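Local coordinates for pollen-specific leucine-rich repeat extensin-like protein 1 (Arabidopsis thaliana, PDB 6TME) that probably binds RALF-type signalling peptides through its leucine-rich repeats and ties that signalling to the cell wall of pollen tubes, at residues L139-F145 against W163-L169; I171-E177 against F193-F199; K187-F193 against T211-T216; I203-G208 against P227-M233. All blocks are in the same frame, centred on the assembly; numbering follows the deposited sequence.

Contact 1: residues L139-F145 against W163-L169. With SO4 (sulfate ion), chain I; EDO (1,2-ethanediol), chain T.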
# COMPACT_ATOMS: atom_id res chain seq x y z
N LEU A 139 9.63 -9.91 -18.41
CA LEU A 139 10.15 -10.33 -17.10
C LEU A 139 9.10 -11.20 -16.42
O LEU A 139 8.44 -10.82 -15.45
CB LEU A 139 10.54 -9.13 -16.25
CG LEU A 139 11.94 -8.56 -16.50
CD1 LEU A 139 12.18 -8.21 -17.98
CD2 LEU A 139 12.19 -7.34 -15.65
N THR A 140 8.96 -12.42 -16.94
CA THR A 140 7.85 -13.27 -16.56
C THR A 140 7.98 -13.84 -15.16
O THR A 140 7.01 -14.40 -14.65
CB THR A 140 7.71 -14.40 -17.58
OG1 THR A 140 8.83 -15.28 -17.46
CG2 THR A 140 7.67 -13.80 -19.00
N LEU A 141 9.14 -13.74 -14.54
CA LEU A 141 9.32 -14.21 -13.17
C LEU A 141 9.09 -13.10 -12.15
O LEU A 141 9.25 -13.34 -10.94
CB LEU A 141 10.73 -14.79 -13.00
CG LEU A 141 11.19 -15.81 -14.03
CD1 LEU A 141 12.55 -16.37 -13.65
CD2 LEU A 141 10.13 -16.93 -14.19
N MET A 142 8.75 -11.89 -12.60
CA MET A 142 8.53 -10.79 -11.68
C MET A 142 7.58 -11.20 -10.56
O MET A 142 6.49 -11.72 -10.79
CB MET A 142 7.96 -9.57 -12.41
CG MET A 142 8.01 -8.33 -11.57
SD MET A 142 9.71 -8.00 -11.06
CE MET A 142 10.31 -7.18 -12.54
N TYR A 143 8.05 -10.98 -9.34
CA TYR A 143 7.41 -11.36 -8.09
C TYR A 143 7.20 -10.18 -7.16
O TYR A 143 6.13 -10.06 -6.56
CB TYR A 143 8.29 -12.43 -7.42
CG TYR A 143 7.82 -13.04 -6.11
CD1 TYR A 143 7.08 -14.22 -6.08
CD2 TYR A 143 8.20 -12.48 -4.89
CE1 TYR A 143 6.68 -14.79 -4.90
CE2 TYR A 143 7.81 -13.04 -3.70
CZ TYR A 143 7.06 -14.20 -3.71
OH TYR A 143 6.70 -14.76 -2.50
N GLU A 144 8.19 -9.29 -7.06
CA GLU A 144 8.14 -8.10 -6.21
C GLU A 144 8.72 -6.92 -6.98
O GLU A 144 9.91 -6.90 -7.31
CB GLU A 144 8.89 -8.26 -4.88
CG GLU A 144 10.23 -8.95 -4.93
CD GLU A 144 10.80 -9.26 -3.54
OE1 GLU A 144 11.18 -8.32 -2.80
OE2 GLU A 144 10.84 -10.46 -3.20
N PHE A 145 7.87 -5.92 -7.22
CA PHE A 145 8.18 -4.77 -8.04
C PHE A 145 7.93 -3.54 -7.19
O PHE A 145 6.79 -3.29 -6.79
CB PHE A 145 7.29 -4.76 -9.29
CG PHE A 145 7.77 -3.85 -10.36
CD1 PHE A 145 8.87 -4.21 -11.16
CD2 PHE A 145 7.10 -2.66 -10.62
CE1 PHE A 145 9.30 -3.36 -12.18
CE2 PHE A 145 7.53 -1.80 -11.63
CZ PHE A 145 8.63 -2.14 -12.41
N TRP A 163 2.28 -10.06 -15.33
CA TRP A 163 3.24 -10.91 -14.64
C TRP A 163 2.49 -12.01 -13.90
O TRP A 163 1.74 -11.70 -12.97
CB TRP A 163 4.07 -10.09 -13.66
CG TRP A 163 4.99 -9.12 -14.35
CD1 TRP A 163 5.67 -9.33 -15.51
CD2 TRP A 163 5.33 -7.79 -13.92
NE1 TRP A 163 6.42 -8.22 -15.83
CE2 TRP A 163 6.23 -7.27 -14.87
CE3 TRP A 163 4.98 -7.01 -12.81
CZ2 TRP A 163 6.78 -5.99 -14.76
CZ3 TRP A 163 5.51 -5.73 -12.71
CH2 TRP A 163 6.41 -5.24 -13.68
N PRO A 164 2.65 -13.28 -14.27
CA PRO A 164 1.86 -14.36 -13.63
C PRO A 164 2.30 -14.73 -12.21
O PRO A 164 1.59 -15.49 -11.54
CB PRO A 164 2.04 -15.54 -14.58
CG PRO A 164 3.42 -15.28 -15.24
CD PRO A 164 3.50 -13.77 -15.38
N SER A 165 3.44 -14.25 -11.73
CA SER A 165 3.94 -14.62 -10.42
C SER A 165 3.98 -13.41 -9.50
O SER A 165 4.60 -13.47 -8.43
CB SER A 165 5.34 -15.24 -10.55
OG SER A 165 5.24 -16.63 -10.88
N LEU A 166 3.35 -12.31 -9.89
CA LEU A 166 3.46 -11.07 -9.15
C LEU A 166 2.75 -11.15 -7.79
O LEU A 166 1.58 -11.53 -7.69
CB LEU A 166 2.90 -9.94 -9.99
CG LEU A 166 2.89 -8.58 -9.27
CD1 LEU A 166 4.29 -8.17 -8.95
CD2 LEU A 166 2.19 -7.53 -10.10
N LYS A 167 3.47 -10.77 -6.74
CA LYS A 167 3.00 -10.85 -5.37
C LYS A 167 3.03 -9.51 -4.64
O LYS A 167 2.20 -9.29 -3.76
CB LYS A 167 3.86 -11.86 -4.58
CG LYS A 167 3.47 -11.94 -3.11
CD LYS A 167 4.08 -13.10 -2.40
CE LYS A 167 3.22 -13.52 -1.22
NZ LYS A 167 3.93 -14.49 -0.36
N PHE A 168 3.95 -8.63 -5.00
CA PHE A 168 4.19 -7.38 -4.29
C PHE A 168 4.32 -6.30 -5.34
O PHE A 168 5.22 -6.38 -6.20
CB PHE A 168 5.46 -7.48 -3.44
CG PHE A 168 5.74 -6.26 -2.58
CD1 PHE A 168 6.27 -5.10 -3.13
CD2 PHE A 168 5.53 -6.32 -1.21
CE1 PHE A 168 6.56 -4.02 -2.32
CE2 PHE A 168 5.82 -5.26 -0.42
CZ PHE A 168 6.34 -4.11 -0.96
N LEU A 169 3.42 -5.33 -5.30
CA LEU A 169 3.42 -4.20 -6.23
C LEU A 169 3.39 -2.94 -5.39
O LEU A 169 2.41 -2.67 -4.70
CB LEU A 169 2.21 -4.28 -7.15
CG LEU A 169 2.07 -3.20 -8.23
CD1 LEU A 169 3.34 -3.04 -9.03
CD2 LEU A 169 0.90 -3.51 -9.16
S SO4 I . 4.74 -17.64 -2.31
O1 SO4 I . 4.79 -16.71 -1.18
O2 SO4 I . 6.07 -17.79 -2.90
O3 SO4 I . 4.25 -18.94 -1.85
O4 SO4 I . 3.82 -17.11 -3.32
C1 EDO T . 8.74 -17.84 -9.80
O1 EDO T . 9.12 -18.18 -8.46
C2 EDO T . 9.43 -16.54 -10.19
O2 EDO T . 9.11 -15.50 -9.26
O HOH W 1 5.41 -12.80 -12.84
O HOH W 2 6.21 -16.69 -13.53
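Met142 lies along the indole of Trp163 where two neighbouring coils of the leucine-rich repeat solenoid run into their parallel strands. Its CB stands 3.6 Å from the centroid of the five-membered ring of Trp163, over the face. CG is anti to the backbone N (chi1 -167°), and the bend at chi2 brings SD above the six-membered ring, 4.9 Å from its centroid, in a long Met-aromatic contact. That benzene part then turns its edge to Phe145: CH2 of Trp163 comes over the centre of the phenyl face in an edge-to-face pair, the planes 51° apart. Trp163 NE1 donates a hydrogen bond to Leu136 O, which probably helps hold the indole's rotation.

Tyr143 and Lys167 run side by side. Lys167 CB sits over the middle of the phenol ring, 4.0 Å from its centroid, and the extended lysine chain carries NZ to O1 of a sulfate, probably from the crystallisation liquor, which accepts from Tyr143 OH; the NZ approach is suspiciously short. Another protein chain adds to this patch, its backbone accepting from Lys167 NZ and a basic side chain making a cation-pi contact with Tyr143.

Tyr143 O holds the backbones together by taking two bonds, from Lys167 N at 2.8 Å and Phe168 N at 3.0 Å, and Phe145 N answers with a bond to Phe168 O. Each segment reaches its strand through a type I turn, Leu139 to Met142 and Trp163 to Leu166. A water joins the turns: it donates to Thr140 O and Met142 O and accepts from Ser165 N at 2.7 Å.

Contact 2: residues I171-E177 against F193-F199. With GOL (glycerol), chain S; EDO (1,2-ethanediol), chain U.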
# COMPACT_ATOMS: atom_id res chain seq x y z
N ILE A 171 3.80 1.08 -6.11
CA ILE A 171 3.94 2.24 -6.97
C ILE A 171 3.66 3.54 -6.23
O ILE A 171 3.52 4.59 -6.85
CB ILE A 171 3.04 2.13 -8.22
CG1 ILE A 171 1.56 2.13 -7.80
CG2 ILE A 171 3.39 0.85 -9.02
CD1 ILE A 171 0.59 2.19 -8.97
N ARG A 172 3.60 3.49 -4.90
CA ARG A 172 3.25 4.64 -4.09
C ARG A 172 4.27 5.77 -4.28
O ARG A 172 5.44 5.54 -4.64
CB ARG A 172 3.17 4.23 -2.60
CG ARG A 172 4.54 4.04 -1.93
CD ARG A 172 4.55 3.23 -0.62
NE ARG A 172 5.93 2.78 -0.43
CZ ARG A 172 6.84 3.36 0.35
NH1 ARG A 172 6.54 4.41 1.13
NH2 ARG A 172 8.08 2.88 0.36
N TYR A 173 3.80 7.00 -4.10
CA TYR A 173 4.64 8.20 -4.10
C TYR A 173 5.24 8.48 -5.48
O TYR A 173 6.44 8.75 -5.62
CB TYR A 173 5.72 8.11 -3.03
CG TYR A 173 5.25 8.66 -1.72
CD1 TYR A 173 5.06 10.04 -1.54
CD2 TYR A 173 4.95 7.81 -0.67
CE1 TYR A 173 4.59 10.54 -0.31
CE2 TYR A 173 4.52 8.29 0.53
CZ TYR A 173 4.33 9.66 0.71
OH TYR A 173 3.88 10.09 1.92
N ASN A 174 4.40 8.38 -6.50
CA ASN A 174 4.79 8.76 -7.85
C ASN A 174 3.73 9.75 -8.32
O ASN A 174 3.07 10.41 -7.51
CB ASN A 174 4.92 7.53 -8.75
CG ASN A 174 6.19 6.77 -8.51
OD1 ASN A 174 7.27 7.22 -8.89
ND2 ASN A 174 6.08 5.59 -7.90
N ASP A 175 3.57 9.87 -9.63
CA ASP A 175 2.56 10.72 -10.22
C ASP A 175 1.72 9.92 -11.20
O ASP A 175 1.40 10.38 -12.30
CB ASP A 175 3.19 11.93 -10.90
CG ASP A 175 2.16 12.99 -11.29
OD1 ASP A 175 1.03 12.96 -10.77
OD2 ASP A 175 2.47 13.84 -12.16
N PHE A 176 1.39 8.68 -10.84
CA PHE A 176 0.39 7.94 -11.60
C PHE A 176 -0.99 8.56 -11.40
O PHE A 176 -1.30 9.14 -10.36
CB PHE A 176 0.40 6.47 -11.18
CG PHE A 176 1.68 5.74 -11.52
CD1 PHE A 176 2.04 5.52 -12.85
CD2 PHE A 176 2.53 5.29 -10.52
CE1 PHE A 176 3.21 4.87 -13.17
CE2 PHE A 176 3.71 4.64 -10.83
CZ PHE A 176 4.05 4.43 -12.15
N GLU A 177 -1.84 8.43 -12.42
CA GLU A 177 -3.11 9.16 -12.39
C GLU A 177 -4.13 8.44 -13.26
O GLU A 177 -3.84 7.44 -13.92
CB GLU A 177 -2.90 10.60 -12.85
CG GLU A 177 -2.34 10.69 -14.25
CD GLU A 177 -3.42 10.66 -15.31
OE1 GLU A 177 -4.37 11.47 -15.20
OE2 GLU A 177 -3.31 9.81 -16.24
N PHE A 193 0.35 -1.27 -2.90
CA PHE A 193 0.56 0.09 -2.39
C PHE A 193 0.32 1.06 -3.53
O PHE A 193 1.06 1.06 -4.52
CB PHE A 193 1.96 0.25 -1.79
CG PHE A 193 2.23 -0.68 -0.64
CD1 PHE A 193 1.73 -0.40 0.62
CD2 PHE A 193 2.96 -1.86 -0.82
CE1 PHE A 193 1.97 -1.26 1.70
CE2 PHE A 193 3.20 -2.73 0.25
CZ PHE A 193 2.70 -2.43 1.51
N LEU A 194 -0.73 1.87 -3.42
CA LEU A 194 -1.07 2.87 -4.43
C LEU A 194 -0.99 4.29 -3.89
O LEU A 194 -1.13 5.23 -4.66
CB LEU A 194 -2.48 2.64 -4.98
CG LEU A 194 -2.85 1.21 -5.34
CD1 LEU A 194 -4.37 1.12 -5.42
CD2 LEU A 194 -2.19 0.77 -6.66
N ASN A 195 -0.74 4.46 -2.59
CA ASN A 195 -0.97 5.73 -1.93
C ASN A 195 -0.08 6.81 -2.52
O ASN A 195 0.96 6.54 -3.13
CB ASN A 195 -0.75 5.61 -0.42
CG ASN A 195 0.66 5.13 -0.05
OD1 ASN A 195 0.97 3.93 -0.10
ND2 ASN A 195 1.52 6.07 0.32
N ASN A 196 -0.53 8.06 -2.35
CA ASN A 196 0.24 9.25 -2.76
C ASN A 196 0.55 9.22 -4.25
O ASN A 196 1.71 9.32 -4.69
CB ASN A 196 1.51 9.39 -1.94
CG ASN A 196 1.24 9.79 -0.51
OD1 ASN A 196 0.90 8.95 0.33
ND2 ASN A 196 1.38 11.08 -0.24
N ASN A 197 -0.51 9.07 -5.03
CA ASN A 197 -0.44 9.26 -6.46
C ASN A 197 -1.52 10.28 -6.81
O ASN A 197 -1.97 11.08 -5.98
CB ASN A 197 -0.59 7.90 -7.17
CG ASN A 197 0.73 7.17 -7.25
OD1 ASN A 197 1.58 7.51 -8.07
ND2 ASN A 197 0.93 6.20 -6.35
N ARG A 198 -1.98 10.25 -8.05
CA ARG A 198 -3.08 11.09 -8.45
C ARG A 198 -4.17 10.26 -9.13
O ARG A 198 -4.82 10.72 -10.06
CB ARG A 198 -2.59 12.22 -9.34
CG ARG A 198 -1.74 13.22 -8.59
CD ARG A 198 -2.62 14.07 -7.64
NE ARG A 198 -3.05 15.32 -8.28
CZ ARG A 198 -3.65 16.33 -7.65
NH1 ARG A 198 -3.91 16.27 -6.36
NH2 ARG A 198 -3.98 17.42 -8.34
N PHE A 199 -4.38 9.03 -8.66
CA PHE A 199 -5.50 8.23 -9.16
C PHE A 199 -6.84 8.90 -8.85
O PHE A 199 -7.00 9.59 -7.83
CB PHE A 199 -5.48 6.84 -8.54
CG PHE A 199 -4.28 6.03 -8.94
CD1 PHE A 199 -4.01 5.78 -10.29
CD2 PHE A 199 -3.41 5.51 -7.98
CE1 PHE A 199 -2.88 5.04 -10.67
CE2 PHE A 199 -2.29 4.77 -8.35
CZ PHE A 199 -2.02 4.53 -9.70
C1 GOL S . 3.13 12.72 -4.94
O1 GOL S . 3.99 11.57 -5.08
C2 GOL S . 1.90 12.43 -3.95
O2 GOL S . 2.09 12.91 -2.65
C3 GOL S . 0.64 13.05 -4.61
O3 GOL S . -0.46 12.50 -3.95
C1 EDO U . -5.03 19.10 -4.08
O1 EDO U . -6.07 18.28 -3.54
C2 EDO U . -5.58 20.09 -5.10
O2 EDO U . -5.77 19.43 -6.36
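Two asparagine amides clamp a single carbonyl: Asn197 ND2 reaches Ile171 O at 3.1 Å from across the contact, and Asn174 ND2 reaches Ile171 O at 2.9 Å from its own coil. They approach from opposite faces of the carbonyl plane, both well out of it, although Ile171 O lies in the plane of each amide. These are the recurring asparagines of the leucine-rich repeat, which hold the turn after each concave-side strand. The second proton of Asn197 ND2 goes to Leu194 O, while Asn197 OD1 takes Phe176 N at 3.0 Å and, weakly, Asn174 N. Asn220 repeats the pattern one coil on, bonding to Leu194 O and Phe199 N.

Beside the turn Asn196 CG lies anti to its carbonyl carbon (chi1 -71°), which lays the amide on the Tyr173 ring, the planes 15° apart and stacked, with Asn196 CB 3.6 Å from the ring centroid. Asn195 ND2 donates to Asn196 OD1 at 2.9 Å, which fixes which way round the Asn196 amide lies. Asn195 OD1 is in turn held by Thr216, and the backbone of another protein chain bonds to both Tyr173 OH and Asn195 ND2.

On the Phe199 side the contact is apolar. Phe199 CZ presses against Phe176 CB at 3.4 Å, and Ile171 CD1 comes to the edge of the Phe199 ring. At the strand 198-199 end Arg198 N bonds to Phe176 O at 2.7 Å.

With every N-H and the oxygen of the Asn197 amide engaged, the side chain supplements the backbone bonds in the turn, and its rotation is probably fixed.

Contact 3: residues K187-F193 against T211-T216. With SO4 (sulfate ion), chain N.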
# COMPACT_ATOMS: atom_id res chain seq x y z
N LYS A 187 -5.41 -10.27 -9.88
CA LYS A 187 -4.11 -10.90 -9.62
C LYS A 187 -4.05 -11.38 -8.17
O LYS A 187 -4.74 -10.85 -7.30
CB LYS A 187 -2.97 -9.92 -9.88
CG LYS A 187 -3.06 -9.11 -11.17
CD LYS A 187 -2.58 -9.91 -12.35
CE LYS A 187 -1.07 -10.11 -12.32
NZ LYS A 187 -0.71 -11.35 -13.06
N ASP A 188 -3.22 -12.39 -7.91
CA ASP A 188 -3.08 -12.84 -6.52
C ASP A 188 -1.95 -12.08 -5.80
O ASP A 188 -0.98 -12.62 -5.31
CB ASP A 188 -2.93 -14.36 -6.44
CG ASP A 188 -1.61 -14.89 -7.02
OD1 ASP A 188 -1.49 -16.13 -7.08
OD2 ASP A 188 -0.71 -14.11 -7.41
N LEU A 189 -2.11 -10.76 -5.75
CA LEU A 189 -1.18 -9.92 -5.02
C LEU A 189 -1.37 -10.11 -3.52
O LEU A 189 -2.49 -10.28 -3.03
CB LEU A 189 -1.39 -8.45 -5.41
CG LEU A 189 -0.82 -8.09 -6.78
CD1 LEU A 189 -1.41 -6.80 -7.27
CD2 LEU A 189 0.68 -7.95 -6.67
N ASP A 190 -0.26 -10.12 -2.80
CA ASP A 190 -0.30 -10.06 -1.34
C ASP A 190 -0.31 -8.62 -0.85
O ASP A 190 -0.83 -8.35 0.24
CB ASP A 190 0.90 -10.82 -0.76
CG ASP A 190 1.13 -10.51 0.73
OD1 ASP A 190 0.28 -10.87 1.57
OD2 ASP A 190 2.19 -9.91 1.05
N ALA A 191 0.23 -7.69 -1.63
CA ALA A 191 0.42 -6.33 -1.16
C ALA A 191 0.29 -5.38 -2.34
O ALA A 191 0.94 -5.59 -3.38
CB ALA A 191 1.79 -6.15 -0.49
N ILE A 192 -0.55 -4.36 -2.19
CA ILE A 192 -0.83 -3.37 -3.23
C ILE A 192 -0.71 -2.00 -2.56
O ILE A 192 -1.56 -1.62 -1.75
CB ILE A 192 -2.23 -3.56 -3.85
CG1 ILE A 192 -2.47 -5.02 -4.21
CG2 ILE A 192 -2.43 -2.68 -5.08
CD1 ILE A 192 -3.92 -5.38 -4.51
N PHE A 193 0.35 -1.27 -2.90
CA PHE A 193 0.56 0.09 -2.39
C PHE A 193 0.32 1.06 -3.53
O PHE A 193 1.06 1.06 -4.52
CB PHE A 193 1.96 0.25 -1.79
CG PHE A 193 2.23 -0.68 -0.64
CD1 PHE A 193 1.73 -0.40 0.62
CD2 PHE A 193 2.96 -1.86 -0.82
CE1 PHE A 193 1.97 -1.26 1.70
CE2 PHE A 193 3.20 -2.73 0.25
CZ PHE A 193 2.70 -2.43 1.51
N THR A 211 -6.81 -10.98 -2.80
CA THR A 211 -6.23 -11.81 -1.76
C THR A 211 -5.17 -11.06 -0.98
O THR A 211 -4.41 -11.67 -0.23
CB THR A 211 -5.61 -13.06 -2.39
OG1 THR A 211 -4.80 -12.66 -3.51
CG2 THR A 211 -6.70 -13.99 -2.87
N ALA A 212 -5.09 -9.75 -1.15
CA ALA A 212 -4.03 -8.99 -0.53
C ALA A 212 -4.20 -8.92 0.97
O ALA A 212 -5.32 -8.76 1.48
CB ALA A 212 -3.99 -7.58 -1.12
N SER A 213 -3.08 -9.05 1.69
CA SER A 213 -3.03 -8.78 3.12
C SER A 213 -2.95 -7.29 3.44
O SER A 213 -3.35 -6.89 4.53
CB SER A 213 -1.86 -9.53 3.76
OG SER A 213 -0.62 -8.97 3.35
N VAL A 214 -2.44 -6.45 2.52
CA VAL A 214 -2.41 -5.00 2.74
C VAL A 214 -2.71 -4.29 1.43
O VAL A 214 -2.14 -4.64 0.39
CB VAL A 214 -1.06 -4.51 3.32
CG1 VAL A 214 0.15 -4.91 2.43
CG2 VAL A 214 -1.08 -3.00 3.50
N VAL A 215 -3.61 -3.30 1.49
CA VAL A 215 -3.93 -2.43 0.35
C VAL A 215 -3.95 -0.98 0.84
O VAL A 215 -4.65 -0.66 1.81
CB VAL A 215 -5.29 -2.77 -0.28
CG1 VAL A 215 -5.50 -1.92 -1.51
CG2 VAL A 215 -5.43 -4.27 -0.62
N THR A 216 -3.21 -0.09 0.17
CA THR A 216 -3.26 1.33 0.47
C THR A 216 -3.75 2.13 -0.74
O THR A 216 -3.26 1.92 -1.86
CB THR A 216 -1.90 1.88 0.96
OG1 THR A 216 -0.91 1.84 -0.08
CG2 THR A 216 -1.42 1.08 2.18
S SO4 N . -1.29 -14.28 -1.89
O1 SO4 N . -1.50 -13.27 -0.87
O2 SO4 N . -0.29 -13.79 -2.83
O3 SO4 N . -2.55 -14.55 -2.58
O4 SO4 N . -0.79 -15.51 -1.27
O HOH W 3 -5.05 -9.47 -4.31
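Asp190 O accepts two backbone N-H groups from the next coil, a bond from Ser213 N at 2.8 Å and a weak one from Val214 N at 3.4 Å, at the entry to adjacent parallel strands of the leucine-rich repeat solenoid. The Asp190 side chain adds a third link: Ser213 OG donates to OD1 at 2.8 Å, meeting it from above the carboxylate plane. CG lies anti to the backbone N (chi1 165°), which swings the carboxylate over to the serine. Its other oxygen, OD2, accepts from an aromatic side chain and a backbone group, both of another protein chain, so the serine probably helps hold the acid in place for that partner.

From here strands 191-193 and 214-216 run only 12° from parallel, joined by Ile192 N to Val214 O and Thr216 N to Ile192 O. On one face Val214 CG1 packs against Ala191 CB at 3.6 Å and also touches Phe193 CZ. Thr216 OG1 comes to the edge of the Phe193 ring, near its plane, and is bonded to Asn195 beyond the strand. On the other face Ile192 CD1 touches Ala212 CB, 4.0 Å away.

Where the coils diverge before the strands, a water donates to Lys187 O and Leu189 O and accepts from Thr211 N. Alongside, Thr211 OG1 donates to O3 of a sulfate, probably from the crystallisation liquor, at 3.1 Å.

Contact 4: residues I203-G208 against P227-M233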
# COMPACT_ATOMS: atom_id res chain seq x y z
N ILE A 203 -13.28 3.24 -6.55
CA ILE A 203 -12.69 1.97 -6.16
C ILE A 203 -13.39 0.86 -6.94
O ILE A 203 -14.62 0.78 -6.91
CB ILE A 203 -12.82 1.74 -4.67
CG1 ILE A 203 -12.09 2.83 -3.89
CG2 ILE A 203 -12.24 0.37 -4.28
CD1 ILE A 203 -12.61 2.94 -2.49
N PRO A 204 -12.66 0.03 -7.66
CA PRO A 204 -13.31 -0.97 -8.51
C PRO A 204 -14.18 -1.93 -7.70
O PRO A 204 -13.83 -2.34 -6.60
CB PRO A 204 -12.13 -1.71 -9.15
CG PRO A 204 -10.97 -0.75 -9.01
CD PRO A 204 -11.19 -0.03 -7.74
N GLU A 205 -15.31 -2.32 -8.30
CA GLU A 205 -16.16 -3.34 -7.71
C GLU A 205 -15.42 -4.66 -7.50
O GLU A 205 -15.87 -5.49 -6.71
CB GLU A 205 -17.39 -3.58 -8.59
CG GLU A 205 -18.35 -2.38 -8.63
CD GLU A 205 -19.11 -2.21 -7.32
OE1 GLU A 205 -19.23 -3.21 -6.57
OE2 GLU A 205 -19.58 -1.08 -7.03
N THR A 206 -14.30 -4.86 -8.20
CA THR A 206 -13.53 -6.10 -8.12
C THR A 206 -12.73 -6.23 -6.83
O THR A 206 -12.15 -7.29 -6.60
CB THR A 206 -12.57 -6.17 -9.29
OG1 THR A 206 -11.84 -4.95 -9.34
CG2 THR A 206 -13.33 -6.36 -10.59
N ILE A 207 -12.67 -5.18 -6.01
CA ILE A 207 -11.84 -5.21 -4.81
C ILE A 207 -12.09 -6.46 -3.97
O ILE A 207 -11.17 -6.99 -3.34
CB ILE A 207 -12.05 -3.93 -3.99
CG1 ILE A 207 -10.99 -3.83 -2.91
CG2 ILE A 207 -13.45 -3.90 -3.38
CD1 ILE A 207 -11.03 -2.53 -2.18
N GLY A 208 -13.34 -6.97 -3.96
CA GLY A 208 -13.64 -8.15 -3.17
C GLY A 208 -12.92 -9.40 -3.63
O GLY A 208 -12.87 -10.39 -2.88
N PRO A 227 -17.10 -0.08 -2.15
CA PRO A 227 -18.01 -1.10 -2.70
C PRO A 227 -18.46 -2.11 -1.65
O PRO A 227 -17.70 -2.46 -0.75
CB PRO A 227 -17.18 -1.77 -3.80
CG PRO A 227 -16.11 -0.77 -4.13
CD PRO A 227 -15.80 -0.06 -2.84
N LYS A 228 -19.71 -2.56 -1.78
CA LYS A 228 -20.26 -3.57 -0.86
C LYS A 228 -19.46 -4.87 -0.88
O LYS A 228 -19.50 -5.62 0.11
CB LYS A 228 -21.72 -3.87 -1.21
CG LYS A 228 -22.76 -2.91 -0.64
N THR A 229 -18.73 -5.14 -1.97
CA THR A 229 -17.89 -6.33 -2.12
C THR A 229 -16.66 -6.32 -1.21
O THR A 229 -15.98 -7.36 -1.11
CB THR A 229 -17.42 -6.49 -3.58
OG1 THR A 229 -16.93 -5.24 -4.07
CG2 THR A 229 -18.56 -6.95 -4.48
N ILE A 230 -16.36 -5.20 -0.55
CA ILE A 230 -15.22 -5.17 0.37
C ILE A 230 -15.28 -6.29 1.40
O ILE A 230 -14.24 -6.75 1.89
CB ILE A 230 -15.14 -3.80 1.05
CG1 ILE A 230 -13.81 -3.68 1.79
CG2 ILE A 230 -16.32 -3.62 2.04
CD1 ILE A 230 -13.39 -2.26 2.04
N GLY A 231 -16.48 -6.75 1.75
CA GLY A 231 -16.60 -7.82 2.72
C GLY A 231 -16.03 -9.14 2.25
O GLY A 231 -15.75 -10.00 3.08
N GLN A 232 -15.85 -9.31 0.95
CA GLN A 232 -15.37 -10.57 0.40
C GLN A 232 -13.85 -10.68 0.34
O GLN A 232 -13.34 -11.76 0.03
CB GLN A 232 -15.98 -10.80 -0.99
CG GLN A 232 -17.47 -11.15 -0.93
CD GLN A 232 -18.21 -10.86 -2.22
OE1 GLN A 232 -18.89 -9.84 -2.35
NE2 GLN A 232 -18.10 -11.78 -3.18
N MET A 233 -13.11 -9.61 0.65
CA MET A 233 -11.65 -9.68 0.65
C MET A 233 -11.16 -10.73 1.64
O MET A 233 -11.45 -10.66 2.84
CB MET A 233 -11.05 -8.32 0.98
CG MET A 233 -11.46 -7.26 -0.02
SD MET A 233 -10.88 -5.60 0.40
CE MET A 233 -9.18 -5.67 -0.10
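Pro227 is wedged between Ile203 and Ile207 at the apolar centre of this contact between two successive coils of the leucine-rich repeat solenoid. Its ring meets Ile203 at about a right angle, with Pro227 CD 3.9 Å from Ile203 CG2, and Pro227 CG lies 4.2 Å from Ile207 CG2. The two branches of Ile207 divide the work. CG1, placed anti to the backbone N (chi1 -168°), runs to the thioether of Met233, 3.8 Å from SD, while CG2 faces Pro227 CG and the hydroxyl oxygen OG1 of Thr229. The bend of Met233 at chi3 (78°) turns CE in beside Ile207, next to SD, and its CG rests near Ile207 O. The Pro-x-x-Ile-Gly sequence of Pro204 to Gly208 recurs at Pro227 to Gly231 and fits the plant-type repeat.

Further out the backbones close up at Gly208, where CA comes to 3.2 Å from Thr229 O. That carbonyl already accepts Gln232 N within its own 3-10 turn, and Gln232 CB comes within 3.7 Å of Gly208 O.

The polar edge has one hydrogen bond between the coils, from Thr229 OG1 to Glu205 O at 2.9 Å, the donor tilted out of the carbonyl plane. The aliphatic flank of Pro227 receives the Glu205 carboxylate, OE1 lying 3.7 Å from Pro227 CB.

The 3-10 segment that begins at Ile207 and segment 228-232 meet with no backbone hydrogen bond between them. Each lies in the loop leading back to a strand, 214-216 and 238-240 respectively. Ile203 reaches Phe241, just beyond the latter strand, and Pro204 leans on Pro182 in the preceding coil.

Overall arrangement
Contacts 1 and 3 bind neighbouring strands of the same parallel array: strands 168-170 and 191-193 lie next to each other, linked by Lys167 O and Asp190 N at 2.8 Å. Contact 2 takes over where those strands end, sharing Phe193 with contact 3, and adds asparagine side-chain bonds to the backbone pairing. Contact 4, whose segments alternate with those of contact 3, sits on the return loops and relies mainly on apolar packing; Val215 CG2 and Met233 CE touch at 4.0 Å. Contacts 3 and 4 are largely buried, whereas 1 and 2 are only partly buried, with several exposed residues. Another protein chain reaches contacts 1, 2 and 3 but leaves 4 untouched.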